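Local structure of glycoside hydrolase family 31 (Trueperella pyogenes, 5I0F) at residues Arg5-Glu10 against Trp473-Arg478; Pro12-Leu17 against Ala70-Gly75; Asp193-Glu198 against Thr233-Tyr238; Pro212-Gln217 against Gly227-Thr232. The protein probably degrades cycloalternan, a cyclic glucose oligosaccharide, as a glycoside hydrolase of family 31 that works through a covalent glycosyl-enzyme intermediate. All blocks are in the same frame, centred on the assembly; numbering follows the deposited sequence.

Contact 1: residues Arg5-Glu10 against Trp473-Arg478; sequences RPRGIE and WGSDLR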
loop_
_atom_site.group_PDB
_atom_site.type_symbol
_atom_site.label_atom_id
_atom_site.label_comp_id
_atom_site.label_asym_id
_atom_site.label_seq_id
_atom_site.Cartn_x
_atom_site.Cartn_y
_atom_site.Cartn_z
ATOM N N ARG A 5 20.176 19.731 1.150
ATOM C CA ARG A 5 18.916 19.709 0.403
ATOM C C ARG A 5 17.846 20.113 1.401
ATOM O O ARG A 5 17.592 19.370 2.338
ATOM C CB ARG A 5 18.602 18.296 -0.085
ATOM C CG ARG A 5 19.532 17.746 -1.161
ATOM C CD ARG A 5 19.120 16.325 -1.547
ATOM N NE ARG A 5 19.337 15.375 -0.454
ATOM C CZ ARG A 5 19.118 14.060 -0.519
ATOM N NH1 ARG A 5 18.659 13.493 -1.632
ATOM N NH2 ARG A 5 19.370 13.297 0.544
ATOM N N PRO A 6 17.224 21.286 1.228
ATOM C CA PRO A 6 16.269 21.785 2.223
ATOM C C PRO A 6 15.190 20.774 2.652
ATOM O O PRO A 6 14.805 20.746 3.807
ATOM C CB PRO A 6 15.614 22.962 1.494
ATOM C CG PRO A 6 16.656 23.455 0.571
ATOM C CD PRO A 6 17.360 22.227 0.090
ATOM N N ARG A 7 14.714 19.960 1.721
ATOM C CA ARG A 7 13.691 18.947 2.032
ATOM C C ARG A 7 14.253 17.558 2.299
ATOM O O ARG A 7 13.501 16.653 2.669
ATOM C CB ARG A 7 12.650 18.888 0.919
ATOM C CG ARG A 7 11.752 20.115 0.841
ATOM C CD ARG A 7 10.858 20.062 -0.395
ATOM N NE ARG A 7 11.508 20.805 -1.466
ATOM C CZ ARG A 7 12.156 20.308 -2.520
ATOM N NH1 ARG A 7 12.252 19.006 -2.736
ATOM N NH2 ARG A 7 12.709 21.147 -3.383
ATOM N N GLY A 8 15.559 17.382 2.113
ATOM C CA GLY A 8 16.219 16.128 2.394
ATOM C C GLY A 8 15.901 15.030 1.395
ATOM O O GLY A 8 15.625 15.288 0.226
ATOM N N ILE A 9 15.948 13.796 1.882
ATOM C CA ILE A 9 15.708 12.615 1.047
ATOM C C ILE A 9 14.204 12.510 0.717
ATOM O O ILE A 9 13.823 11.925 -0.308
ATOM C CB ILE A 9 16.247 11.337 1.730
ATOM C CG1 ILE A 9 16.252 10.134 0.765
ATOM C CG2 ILE A 9 15.483 11.022 3.008
ATOM C CD1 ILE A 9 16.966 8.922 1.350
ATOM N N GLU A 10 13.380 13.087 1.588
ATOM C CA GLU A 10 11.910 13.182 1.399
ATOM C C GLU A 10 11.223 11.823 1.599
ATOM O O GLU A 10 10.222 11.501 0.953
ATOM C CB GLU A 10 11.518 13.877 0.086
ATOM C CG GLU A 10 12.085 15.292 0.011
ATOM C CD GLU A 10 11.715 16.038 -1.260
ATOM O OE1 GLU A 10 10.586 16.585 -1.343
ATOM O OE2 GLU A 10 12.546 16.080 -2.193
ATOM N N TRP A 473 9.882 9.495 -4.163
ATOM C CA TRP A 473 9.976 10.498 -3.115
ATOM C C TRP A 473 10.599 11.753 -3.718
ATOM O O TRP A 473 11.646 11.683 -4.351
ATOM C CB TRP A 473 10.866 10.036 -1.969
ATOM C CG TRP A 473 10.450 8.814 -1.195
ATOM C CD1 TRP A 473 9.207 8.227 -1.134
ATOM C CD2 TRP A 473 11.289 8.051 -0.340
ATOM N NE1 TRP A 473 9.247 7.123 -0.308
ATOM C CE2 TRP A 473 10.517 6.999 0.192
ATOM C CE3 TRP A 473 12.631 8.149 0.025
ATOM C CZ2 TRP A 473 11.049 6.063 1.083
ATOM C CZ3 TRP A 473 13.160 7.217 0.909
ATOM C CH2 TRP A 473 12.368 6.177 1.415
ATOM N N GLY A 474 9.975 12.903 -3.491
ATOM C CA GLY A 474 10.494 14.182 -3.976
ATOM C C GLY A 474 9.333 15.026 -4.435
ATOM O O GLY A 474 8.647 14.671 -5.400
ATOM N N SER A 475 9.097 16.137 -3.753
ATOM C CA SER A 475 7.982 17.005 -4.102
ATOM C C SER A 475 8.158 17.657 -5.490
ATOM O O SER A 475 7.168 18.039 -6.110
ATOM C CB SER A 475 7.808 18.091 -3.019
ATOM O OG SER A 475 8.876 19.024 -3.117
ATOM N N ASP A 476 9.405 17.755 -5.965
ATOM C CA ASP A 476 9.741 18.479 -7.203
ATOM C C ASP A 476 10.096 17.555 -8.373
ATOM O O ASP A 476 10.561 18.024 -9.412
ATOM C CB ASP A 476 10.860 19.502 -6.971
ATOM C CG ASP A 476 12.013 18.962 -6.106
ATOM O OD1 ASP A 476 11.980 17.777 -5.616
ATOM O OD2 ASP A 476 12.949 19.768 -5.876
ATOM N N LEU A 477 9.838 16.251 -8.226
ATOM C CA LEU A 477 9.965 15.327 -9.350
ATOM C C LEU A 477 9.040 15.796 -10.488
ATOM O O LEU A 477 8.092 16.517 -10.232
ATOM C CB LEU A 477 9.635 13.893 -8.920
ATOM C CG LEU A 477 10.484 13.255 -7.804
ATOM C CD1 LEU A 477 10.114 11.783 -7.657
ATOM C CD2 LEU A 477 11.971 13.423 -8.013
ATOM N N ARG A 478 9.341 15.405 -11.725
ATOM C CA ARG A 478 8.598 15.830 -12.903
ATOM C C ARG A 478 8.020 14.630 -13.641
ATOM O O ARG A 478 8.733 13.655 -13.941
ATOM C CB ARG A 478 9.514 16.590 -13.870
ATOM C CG ARG A 478 10.222 17.786 -13.255
ATOM C CD ARG A 478 11.055 18.501 -14.312
ATOM N NE ARG A 478 11.663 19.751 -13.818
ATOM C CZ ARG A 478 11.015 20.907 -13.639
ATOM N NH1 ARG A 478 11.673 21.972 -13.174
ATOM N NH2 ARG A 478 9.720 21.021 -13.913
#
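Arg7 and Asp476 reach for each other from opposite directions. Arg7 NH2 lies 2.9 Å from Asp476 OD2 in a bent hydrogen bond that is part of a salt bridge. The two flat groups stand at right angles (89°), and the nitrogen meets OD2 from above the carboxylate plane. Ser475 OG lies over one face of the guanidinium. At its edge, in plane, sits the carboxylate of Glu10, with Arg7 NH1 3.0 Å from Glu10 OE2. A bend in the arginine chain at chi3 (-95°) turns the group between its two acids. Glu10 also binds across the contact: its OE1 takes the backbone N-H of Ser475 at 2.9 Å, nearly straight, from above the carboxylate plane, and a weak bond from Ser475 OG. Trp473 packs its CB 3.3 Å from Glu10 O. Farther along, Ile9 CD1 touches Trp473 CZ3 at 4.2 Å. A second arginine, Arg427, pairs with Glu10 OE2. The contact thus ties the N-terminal domain to a loop of the TIM-barrel domain by a salt-bridge network. Glu10 OE2 and Asp476 OD1 lie 3.9 Å apart, and the positive charge of Arg7 probably offsets their repulsion.

Contact 2: residues Pro12-Leu17 against Ala70-Gly75; sequences PYARSL and ALLAGG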
loop_
_atom_site.group_PDB
_atom_site.type_symbol
_atom_site.label_atom_id
_atom_site.label_comp_id
_atom_site.label_asym_id
_atom_site.label_seq_id
_atom_site.Cartn_x
_atom_site.Cartn_y
_atom_site.Cartn_z
ATOM N N PRO A 12 8.632 10.093 3.708
ATOM C CA PRO A 12 7.518 10.853 4.325
ATOM C C PRO A 12 7.482 10.909 5.851
ATOM O O PRO A 12 6.770 11.744 6.408
ATOM C CB PRO A 12 6.263 10.170 3.773
ATOM C CG PRO A 12 6.717 8.843 3.258
ATOM C CD PRO A 12 8.138 9.046 2.801
ATOM N N TYR A 13 8.195 10.010 6.526
ATOM C CA TYR A 13 8.208 9.943 7.973
ATOM C C TYR A 13 9.589 10.077 8.630
ATOM O O TYR A 13 9.715 9.845 9.819
ATOM C CB TYR A 13 7.552 8.624 8.403
ATOM C CG TYR A 13 6.121 8.457 7.931
ATOM C CD1 TYR A 13 5.066 9.185 8.509
ATOM C CD2 TYR A 13 5.801 7.541 6.921
ATOM C CE1 TYR A 13 3.751 9.017 8.079
ATOM C CE2 TYR A 13 4.498 7.367 6.489
ATOM C CZ TYR A 13 3.471 8.106 7.052
ATOM O OH TYR A 13 2.179 7.882 6.578
ATOM N N ALA A 14 10.619 10.448 7.871
ATOM C CA ALA A 14 11.967 10.506 8.418
ATOM C C ALA A 14 12.705 11.682 7.807
ATOM O O ALA A 14 12.401 12.116 6.684
ATOM C CB ALA A 14 12.723 9.222 8.155
ATOM N N ARG A 15 13.654 12.194 8.582
ATOM C CA ARG A 15 14.537 13.267 8.135
ATOM C C ARG A 15 15.917 12.705 7.843
ATOM O O ARG A 15 16.392 11.818 8.561
ATOM C CB ARG A 15 14.646 14.345 9.212
ATOM C CG ARG A 15 13.299 14.860 9.712
ATOM C CD ARG A 15 13.437 15.552 11.055
ATOM N NE ARG A 15 13.922 14.649 12.099
ATOM C CZ ARG A 15 14.631 15.012 13.174
ATOM N NH1 ARG A 15 15.006 14.070 14.045
ATOM N NH2 ARG A 15 14.983 16.289 13.394
ATOM N N SER A 16 16.552 13.225 6.794
ATOM C CA SER A 16 17.970 12.970 6.518
ATOM C C SER A 16 18.845 14.006 7.238
ATOM O O SER A 16 18.346 14.989 7.798
ATOM C CB SER A 16 18.238 12.954 5.001
ATOM O OG SER A 16 17.615 14.023 4.327
ATOM N N LEU A 17 20.157 13.790 7.212
ATOM C CA LEU A 17 21.096 14.660 7.924
ATOM C C LEU A 17 21.429 15.977 7.207
ATOM O O LEU A 17 22.158 16.810 7.757
ATOM C CB LEU A 17 22.397 13.889 8.194
ATOM C CG LEU A 17 22.262 12.709 9.147
ATOM C CD1 LEU A 17 23.550 11.899 9.185
ATOM C CD2 LEU A 17 21.888 13.177 10.546
ATOM N N ALA A 70 16.810 4.320 11.524
ATOM C CA ALA A 70 16.052 3.087 11.323
ATOM C C ALA A 70 15.154 3.171 10.094
ATOM O O ALA A 70 15.184 2.289 9.228
ATOM C CB ALA A 70 15.216 2.757 12.555
ATOM N N LEU A 71 14.367 4.248 10.027
ATOM C CA LEU A 71 13.409 4.427 8.940
ATOM C C LEU A 71 14.079 4.511 7.568
ATOM O O LEU A 71 13.586 3.919 6.616
ATOM C CB LEU A 71 12.525 5.649 9.184
ATOM C CG LEU A 71 11.398 5.462 10.221
ATOM C CD1 LEU A 71 10.729 6.785 10.558
ATOM C CD2 LEU A 71 10.339 4.479 9.746
ATOM N N LEU A 72 15.207 5.215 7.465
ATOM C CA LEU A 72 15.889 5.338 6.169
ATOM C C LEU A 72 16.434 3.991 5.653
ATOM O O LEU A 72 16.510 3.798 4.451
ATOM C CB LEU A 72 16.980 6.428 6.201
ATOM C CG LEU A 72 16.502 7.850 6.518
ATOM C CD1 LEU A 72 17.676 8.816 6.654
ATOM C CD2 LEU A 72 15.539 8.352 5.459
ATOM N N ALA A 73 16.763 3.058 6.550
ATOM C CA ALA A 73 17.083 1.669 6.160
ATOM C C ALA A 73 15.859 0.736 5.966
ATOM O O ALA A 73 16.037 -0.476 5.878
ATOM C CB ALA A 73 18.034 1.054 7.181
ATOM N N GLY A 74 14.641 1.273 5.899
ATOM C CA GLY A 74 13.438 0.450 5.715
ATOM C C GLY A 74 12.675 0.036 6.956
ATOM O O GLY A 74 11.701 -0.722 6.862
ATOM N N GLY A 75 13.094 0.542 8.112
ATOM C CA GLY A 75 12.302 0.424 9.325
ATOM C C GLY A 75 12.702 -0.787 10.117
ATOM O O GLY A 75 13.569 -1.551 9.697
#
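Leu71 packs beside Tyr13 at the base of the tyrosine side chain, where Leu71 CD1 lies 4.3 Å from Tyr13 CB. The tyrosine ring itself leads away from the helix. Pro12 CB sits over one face of that ring, 4.1 Å above the plane and toward the rim. Arg208 and Arg235 each make a cation-pi contact with the ring, and Phe197 meets it edge-to-face. The phenol oxygen is hydrogen-bonded to Asp193. Leu71 CD1 also approaches the backbone, 3.3 Å from Tyr13 O.

Ala14 points its methyl toward the helix. Its CB lies 3.7 Å from Leu71 CB and 4.0 Å from Leu72 CD2, so the small side chain is received by two successive leucines. With CG beside the backbone N in both (chi1 -77° in Leu71, -60° in Leu72), the branches reach different parts of the loop, Leu71 to Tyr13 and Leu72 to Arg15.

These leucines belong to the last turn of helix 66-72, which a Schellman motif ends. Gly75 N bonds to Ala70 O and Gly74 N to Leu71 O. Gly74 is the C-prime residue, with a positive phi of 95°. The loop between strands 2-3 and 20-21 thus lies against the end of a short helix, both within the N-terminal domain.

Leu72 reaches on along the loop with its other methyl. CD1 lies 3.8 Å from Arg15 O and also touches Ser16 CA. No hydrogen bond crosses between 12-17 and 70-75. Arg15 points away from the helix end at its CB, and its guanidinium forms a salt bridge with Asp68, earlier in the same helix.

Contact 3: residues Asp193-Glu198 against Thr233-Tyr238; sequences DSVVFE and TRRTWY. With GLC (alpha-D-glucopyranose), chain B.
Residues 193-194 and 236-237 run antiparallel at the edge of a sheet. Asp193 and Trp237 form a non-hydrogen-bonded pair with CA atoms 4.1 Å apart. Next to it, Ser194 N gives a hydrogen bond to Thr236 O at 2.9 Å. Water 1 bridges the two backbones: it donates to Ser194 O and to Arg234 O, and accepts from Thr236 OG1.

Arg235 grips Asp193 side-on, with two of its nitrogens, NE and NH1, on one oxygen. Its NH1 lies 2.7 Å from Asp193 OD2 and its NE 2.9 Å from the same atom. OD2 lies near the guanidinium plane, whereas the carboxylate is turned 52° against that plane. An extended chain, with CG anti to the backbone N (chi1 -173°), carries the guanidinium across to Asp193. Val195 CG1 covers one face of the guanidinium, 3.7 Å from Arg235 NE. Asp193 OD1, the other oxygen, is held by Tyr13, so both carboxylate oxygens are engaged. Asp193 CB also rests 3.5 Å from Trp237 CD1. Arg235 CG lies over one face of the Trp237 indole, toward its rim. Tyr238 OH donates to Thr236 OG1.

Farther along the first segment, Glu198 enters the sugar pocket. Its OE2 accepts a very short hydrogen bond of 2.5 Å from glucose O6 and a weak one from O4. Asp532, His78 and Arg516 also bind this glucose.

Strand 191-194 is one edge of this six-stranded antiparallel sheet, with strand 236-240 between it and strand 247-253. From strand 212-219, Pro212 packs on Ser194, and Pro214 on Thr236 and Tyr238.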
loop_
_atom_site.group_PDB
_atom_site.type_symbol
_atom_site.label_atom_id
_atom_site.label_comp_id
_atom_site.label_asym_id
_atom_site.label_seq_id
_atom_site.Cartn_x
_atom_site.Cartn_y
_atom_site.Cartn_z
ATOM N N ASP A 193 -2.438 10.285 8.579
ATOM C CA ASP A 193 -2.260 11.009 7.333
ATOM C C ASP A 193 -2.533 10.066 6.166
ATOM O O ASP A 193 -2.786 8.875 6.384
ATOM C CB ASP A 193 -0.860 11.707 7.278
ATOM C CG ASP A 193 0.326 10.744 7.079
ATOM O OD1 ASP A 193 0.221 9.513 7.285
ATOM O OD2 ASP A 193 1.413 11.247 6.686
ATOM N N SER A 194 -2.573 10.624 4.963
ATOM C CA SER A 194 -2.786 9.881 3.743
ATOM C C SER A 194 -1.671 10.183 2.754
ATOM O O SER A 194 -1.738 11.177 1.995
ATOM C CB SER A 194 -4.177 10.176 3.157
ATOM O OG SER A 194 -5.156 9.498 3.968
ATOM N N VAL A 195 -0.641 9.332 2.810
ATOM C CA VAL A 195 0.507 9.362 1.908
ATOM C C VAL A 195 0.866 7.914 1.592
ATOM O O VAL A 195 0.913 7.073 2.489
ATOM C CB VAL A 195 1.706 10.158 2.495
ATOM C CG1 VAL A 195 2.281 9.539 3.767
ATOM C CG2 VAL A 195 2.810 10.322 1.454
ATOM N N VAL A 196 1.084 7.619 0.319
ATOM C CA VAL A 196 1.418 6.259 -0.081
ATOM C C VAL A 196 2.805 5.957 0.523
ATOM O O VAL A 196 3.736 6.765 0.412
ATOM C CB VAL A 196 1.420 6.128 -1.603
ATOM C CG1 VAL A 196 2.010 4.807 -2.041
ATOM C CG2 VAL A 196 0.009 6.331 -2.156
ATOM N N PHE A 197 2.923 4.838 1.228
ATOM C CA PHE A 197 4.204 4.487 1.877
ATOM C C PHE A 197 4.352 2.987 2.021
ATOM O O PHE A 197 3.361 2.279 2.278
ATOM C CB PHE A 197 4.329 5.162 3.254
ATOM C CG PHE A 197 5.595 4.811 3.977
ATOM C CD1 PHE A 197 6.814 5.279 3.514
ATOM C CD2 PHE A 197 5.592 3.987 5.071
ATOM C CE1 PHE A 197 7.997 4.963 4.155
ATOM C CE2 PHE A 197 6.778 3.653 5.718
ATOM C CZ PHE A 197 7.994 4.130 5.249
ATOM N N GLU A 198 5.576 2.502 1.854
ATOM C CA GLU A 198 5.872 1.096 2.085
ATOM C C GLU A 198 6.354 0.844 3.518
ATOM O O GLU A 198 7.537 0.988 3.815
ATOM C CB GLU A 198 6.894 0.544 1.092
ATOM C CG GLU A 198 6.936 -0.978 1.185
ATOM C CD GLU A 198 8.301 -1.617 1.005
ATOM O OE1 GLU A 198 9.138 -1.109 0.225
ATOM O OE2 GLU A 198 8.495 -2.688 1.627
ATOM N N THR A 233 -4.400 14.788 -4.805
ATOM C CA THR A 233 -3.414 13.694 -4.650
ATOM C C THR A 233 -2.169 14.109 -3.867
ATOM O O THR A 233 -1.222 13.327 -3.732
ATOM C CB THR A 233 -3.019 13.060 -6.005
ATOM O OG1 THR A 233 -2.388 14.047 -6.826
ATOM C CG2 THR A 233 -4.262 12.491 -6.723
ATOM N N ARG A 234 -2.181 15.317 -3.310
ATOM C CA ARG A 234 -1.143 15.742 -2.392
ATOM C C ARG A 234 -1.424 15.151 -1.018
ATOM O O ARG A 234 -2.506 14.637 -0.752
ATOM C CB ARG A 234 -1.052 17.274 -2.314
ATOM C CG ARG A 234 -0.832 17.935 -3.663
ATOM C CD ARG A 234 -0.358 19.382 -3.540
ATOM N NE ARG A 234 -0.133 20.018 -4.836
ATOM C CZ ARG A 234 -1.069 20.595 -5.607
ATOM N NH1 ARG A 234 -2.363 20.615 -5.262
ATOM N NH2 ARG A 234 -0.707 21.166 -6.764
ATOM N N ARG A 235 -0.427 15.234 -0.150
ATOM C CA ARG A 235 -0.524 14.680 1.182
ATOM C C ARG A 235 -1.541 15.453 2.008
ATOM O O ARG A 235 -1.666 16.671 1.859
ATOM C CB ARG A 235 0.837 14.727 1.841
ATOM C CG ARG A 235 0.919 14.021 3.174
ATOM C CD ARG A 235 2.372 13.856 3.539
ATOM N NE ARG A 235 2.590 13.096 4.768
ATOM C CZ ARG A 235 3.798 12.876 5.279
ATOM N NH1 ARG A 235 3.938 12.169 6.392
ATOM N NH2 ARG A 235 4.885 13.403 4.696
ATOM N N THR A 236 -2.265 14.725 2.856
ATOM C CA THR A 236 -3.216 15.296 3.792
ATOM C C THR A 236 -3.028 14.650 5.150
ATOM O O THR A 236 -2.574 13.510 5.243
ATOM C CB THR A 236 -4.679 15.107 3.335
ATOM O OG1 THR A 236 -4.915 13.733 3.004
ATOM C CG2 THR A 236 -4.971 15.953 2.114
ATOM N N TRP A 237 -3.384 15.397 6.190
ATOM C CA TRP A 237 -3.291 14.953 7.579
ATOM C C TRP A 237 -4.651 15.174 8.258
ATOM O O TRP A 237 -5.403 16.120 7.902
ATOM C CB TRP A 237 -2.237 15.758 8.323
ATOM C CG TRP A 237 -0.812 15.625 7.879
ATOM C CD1 TRP A 237 0.162 14.878 8.483
ATOM C CD2 TRP A 237 -0.175 16.317 6.809
ATOM N NE1 TRP A 237 1.359 15.046 7.842
ATOM C CE2 TRP A 237 1.182 15.927 6.808
ATOM C CE3 TRP A 237 -0.619 17.244 5.849
ATOM C CZ2 TRP A 237 2.110 16.420 5.878
ATOM C CZ3 TRP A 237 0.305 17.740 4.920
ATOM C CH2 TRP A 237 1.655 17.329 4.945
ATOM N N TYR A 238 -4.953 14.315 9.232
ATOM C CA TYR A 238 -6.262 14.272 9.911
ATOM C C TYR A 238 -6.053 14.109 11.407
ATOM O O TYR A 238 -5.357 13.174 11.856
ATOM C CB TYR A 238 -7.154 13.122 9.358
ATOM C CG TYR A 238 -7.297 13.226 7.865
ATOM C CD1 TYR A 238 -8.262 14.056 7.302
ATOM C CD2 TYR A 238 -6.419 12.560 7.006
ATOM C CE1 TYR A 238 -8.352 14.206 5.928
ATOM C CE2 TYR A 238 -6.501 12.706 5.630
ATOM C CZ TYR A 238 -7.468 13.531 5.102
ATOM O OH TYR A 238 -7.570 13.683 3.757
HETATM C C1 GLC B . 11.272 -7.645 1.476
HETATM C C2 GLC B . 9.817 -8.016 1.182
HETATM C C3 GLC B . 9.282 -7.205 0.009
HETATM C C4 GLC B . 9.426 -5.721 0.312
HETATM C C5 GLC B . 10.912 -5.443 0.554
HETATM C C6 GLC B . 11.207 -3.982 0.846
HETATM O O2 GLC B . 9.727 -9.420 0.922
HETATM O O3 GLC B . 7.901 -7.535 -0.210
HETATM O O4 GLC B . 8.902 -4.934 -0.778
HETATM O O5 GLC B . 11.403 -6.232 1.655
HETATM O O6 GLC B . 10.738 -3.588 2.145
HETATM O O HOH W 1 -3.778 12.701 0.839
#

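Contact 4: residues Pro212-Gln217 against Gly227-Thr232; sequences PMPFAQ and GFHVET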
loop_
_atom_site.group_PDB
_atom_site.type_symbol
_atom_site.label_atom_id
_atom_site.label_comp_id
_atom_site.label_asym_id
_atom_site.label_seq_id
_atom_site.Cartn_x
_atom_site.Cartn_y
_atom_site.Cartn_z
ATOM N N PRO A 212 -3.640 4.574 1.146
ATOM C CA PRO A 212 -4.423 5.598 1.824
ATOM C C PRO A 212 -5.402 6.238 0.844
ATOM O O PRO A 212 -5.230 6.106 -0.370
ATOM C CB PRO A 212 -3.361 6.618 2.234
ATOM C CG PRO A 212 -2.339 6.520 1.159
ATOM C CD PRO A 212 -2.308 5.070 0.752
ATOM N N MET A 213 -6.395 6.932 1.373
ATOM C CA MET A 213 -7.257 7.835 0.580
ATOM C C MET A 213 -7.658 9.033 1.432
ATOM O O MET A 213 -7.836 8.895 2.644
ATOM C CB MET A 213 -8.505 7.112 0.085
ATOM C CG MET A 213 -8.231 5.993 -0.913
ATOM S SD MET A 213 -9.754 5.298 -1.537
ATOM C CE MET A 213 -9.181 3.768 -2.284
ATOM N N PRO A 214 -7.796 10.222 0.817
ATOM C CA PRO A 214 -8.217 11.394 1.583
ATOM C C PRO A 214 -9.744 11.500 1.645
ATOM O O PRO A 214 -10.326 12.486 1.187
ATOM C CB PRO A 214 -7.573 12.545 0.818
ATOM C CG PRO A 214 -7.596 12.073 -0.621
ATOM C CD PRO A 214 -7.347 10.590 -0.540
ATOM N N PHE A 215 -10.358 10.499 2.258
ATOM C CA PHE A 215 -11.817 10.317 2.281
ATOM C C PHE A 215 -12.178 9.548 3.527
ATOM O O PHE A 215 -11.434 8.635 3.923
ATOM C CB PHE A 215 -12.315 9.523 1.048
ATOM C CG PHE A 215 -13.635 8.798 1.274
ATOM C CD1 PHE A 215 -14.841 9.464 1.138
ATOM C CD2 PHE A 215 -13.660 7.462 1.638
ATOM C CE1 PHE A 215 -16.042 8.816 1.373
ATOM C CE2 PHE A 215 -14.864 6.804 1.882
ATOM C CZ PHE A 215 -16.057 7.484 1.724
ATOM N N ALA A 216 -13.315 9.889 4.126
ATOM C CA ALA A 216 -13.908 9.087 5.206
ATOM C C ALA A 216 -15.406 9.321 5.288
ATOM O O ALA A 216 -15.904 10.360 4.871
ATOM C CB ALA A 216 -13.256 9.423 6.541
ATOM N N GLN A 217 -16.114 8.341 5.825
ATOM C CA GLN A 217 -17.531 8.487 6.131
ATOM C C GLN A 217 -17.688 8.625 7.632
ATOM O O GLN A 217 -16.852 8.144 8.411
ATOM C CB GLN A 217 -18.371 7.345 5.546
ATOM C CG GLN A 217 -18.066 5.947 6.016
ATOM C CD GLN A 217 -17.723 5.022 4.841
ATOM O OE1 GLN A 217 -18.595 4.599 4.077
ATOM N NE2 GLN A 217 -16.441 4.722 4.688
ATOM N N GLY A 227 -20.135 12.246 4.614
ATOM C CA GLY A 227 -18.735 11.930 4.308
ATOM C C GLY A 227 -18.072 13.071 3.603
ATOM O O GLY A 227 -18.739 14.024 3.176
ATOM N N PHE A 228 -16.757 12.974 3.491
ATOM C CA PHE A 228 -15.978 14.016 2.853
ATOM C C PHE A 228 -14.793 13.424 2.116
ATOM O O PHE A 228 -14.284 12.372 2.494
ATOM C CB PHE A 228 -15.501 15.033 3.877
ATOM C CG PHE A 228 -14.612 14.465 4.933
ATOM C CD1 PHE A 228 -15.160 13.881 6.090
ATOM C CD2 PHE A 228 -13.224 14.545 4.811
ATOM C CE1 PHE A 228 -14.343 13.345 7.064
ATOM C CE2 PHE A 228 -12.403 14.007 5.792
ATOM C CZ PHE A 228 -12.962 13.405 6.920
ATOM N N HIS A 229 -14.365 14.136 1.081
ATOM C CA HIS A 229 -13.251 13.729 0.251
ATOM C C HIS A 229 -12.507 14.977 -0.130
ATOM O O HIS A 229 -13.050 15.826 -0.824
ATOM C CB HIS A 229 -13.746 12.963 -0.976
ATOM C CG HIS A 229 -12.726 12.812 -2.070
ATOM N ND1 HIS A 229 -13.046 12.971 -3.397
ATOM C CD2 HIS A 229 -11.401 12.529 -2.034
ATOM C CE1 HIS A 229 -11.971 12.777 -4.135
ATOM N NE2 HIS A 229 -10.958 12.498 -3.333
ATOM N N VAL A 230 -11.269 15.100 0.330
ATOM C CA VAL A 230 -10.447 16.220 -0.073
ATOM C C VAL A 230 -9.948 15.840 -1.478
ATOM O O VAL A 230 -9.220 14.873 -1.620
ATOM C CB VAL A 230 -9.268 16.468 0.893
ATOM C CG1 VAL A 230 -8.506 17.738 0.507
ATOM C CG2 VAL A 230 -9.750 16.558 2.339
ATOM N N GLU A 231 -10.368 16.582 -2.502
ATOM C CA GLU A 231 -10.083 16.208 -3.892
ATOM C C GLU A 231 -8.688 16.659 -4.307
ATOM O O GLU A 231 -8.497 17.690 -4.941
ATOM C CB GLU A 231 -11.157 16.709 -4.884
ATOM C CG GLU A 231 -11.149 15.880 -6.183
ATOM C CD GLU A 231 -12.279 16.222 -7.135
ATOM O OE1 GLU A 231 -12.001 16.536 -8.301
ATOM O OE2 GLU A 231 -13.448 16.199 -6.744
ATOM N N THR A 232 -7.711 15.843 -3.922
ATOM C CA THR A 232 -6.309 16.132 -4.144
ATOM C C THR A 232 -5.546 14.814 -4.129
ATOM O O THR A 232 -6.012 13.849 -3.503
ATOM C CB THR A 232 -5.738 17.052 -3.053
ATOM O OG1 THR A 232 -4.390 17.409 -3.394
ATOM C CG2 THR A 232 -5.725 16.381 -1.660
#
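Ala216 and Phe228 face each other as an antiparallel hydrogen-bonded pair. Ala216 N bonds to Phe228 O at 3.1 Å, and Phe228 N returns the bond to Ala216 O at the same length. Val230 N adds a third bond to Pro214 O at 2.9 Å. On the face of Ala216 and Phe228, the ring tip comes back over its partner, with Phe228 CZ 4.0 Å from Ala216 CB. Its CG sits between the backbone N and the carbonyl carbon (chi1 61°), which lets the ring lean across. On the other face, His229 CB lies at the edge of the Phe215 ring. Pro214 O lies in plane at the edge of the imidazole, 3.4 Å from His229 CD2. Pro214 CG meets the backbone at Val230 O, 3.4 Å away.

Outside this shell, Phe280 of helix 273-284 stacks on Phe215 and meets His229 edge-to-face. Ile248, Ile250 and Tyr238 of the neighbouring sheet cover Phe228. Pro214 centres an inverse gamma turn, where the first strand changes direction. The two strands, antiparallel at 177°, form a beta hairpin. Helix 273-284 covers its face of Phe215 and His229, while the face of Ala216 and Phe228 packs on the sheet of strands 236-240 and 247-253, as in a beta sandwich.

How the contacts relate
The segments come along the chain in the order 5-10, 12-17, 70-75, 193-198, 212-217, 227-232, 233-238 and 473-478. Contact 1 therefore spans all the others, and contact 4 falls within contact 3. Contacts 1 and 2 share the loop between strands 2-3 and 20-21; their centres are about 14 Å apart. Contact 2 reaches contact 3, about 16 Å away centre to centre, through Tyr13 and Pro12. Contacts 3 and 4, with centres about 11 Å apart, lie on two sheets that pack together, and Ser194 OG meets Met213 O between them. Contacts 2 and 4 do not touch. The N-terminal loop thus connects the sheets with the TIM-barrel domain, while Glu198 of contact 3 reaches the bound sugar.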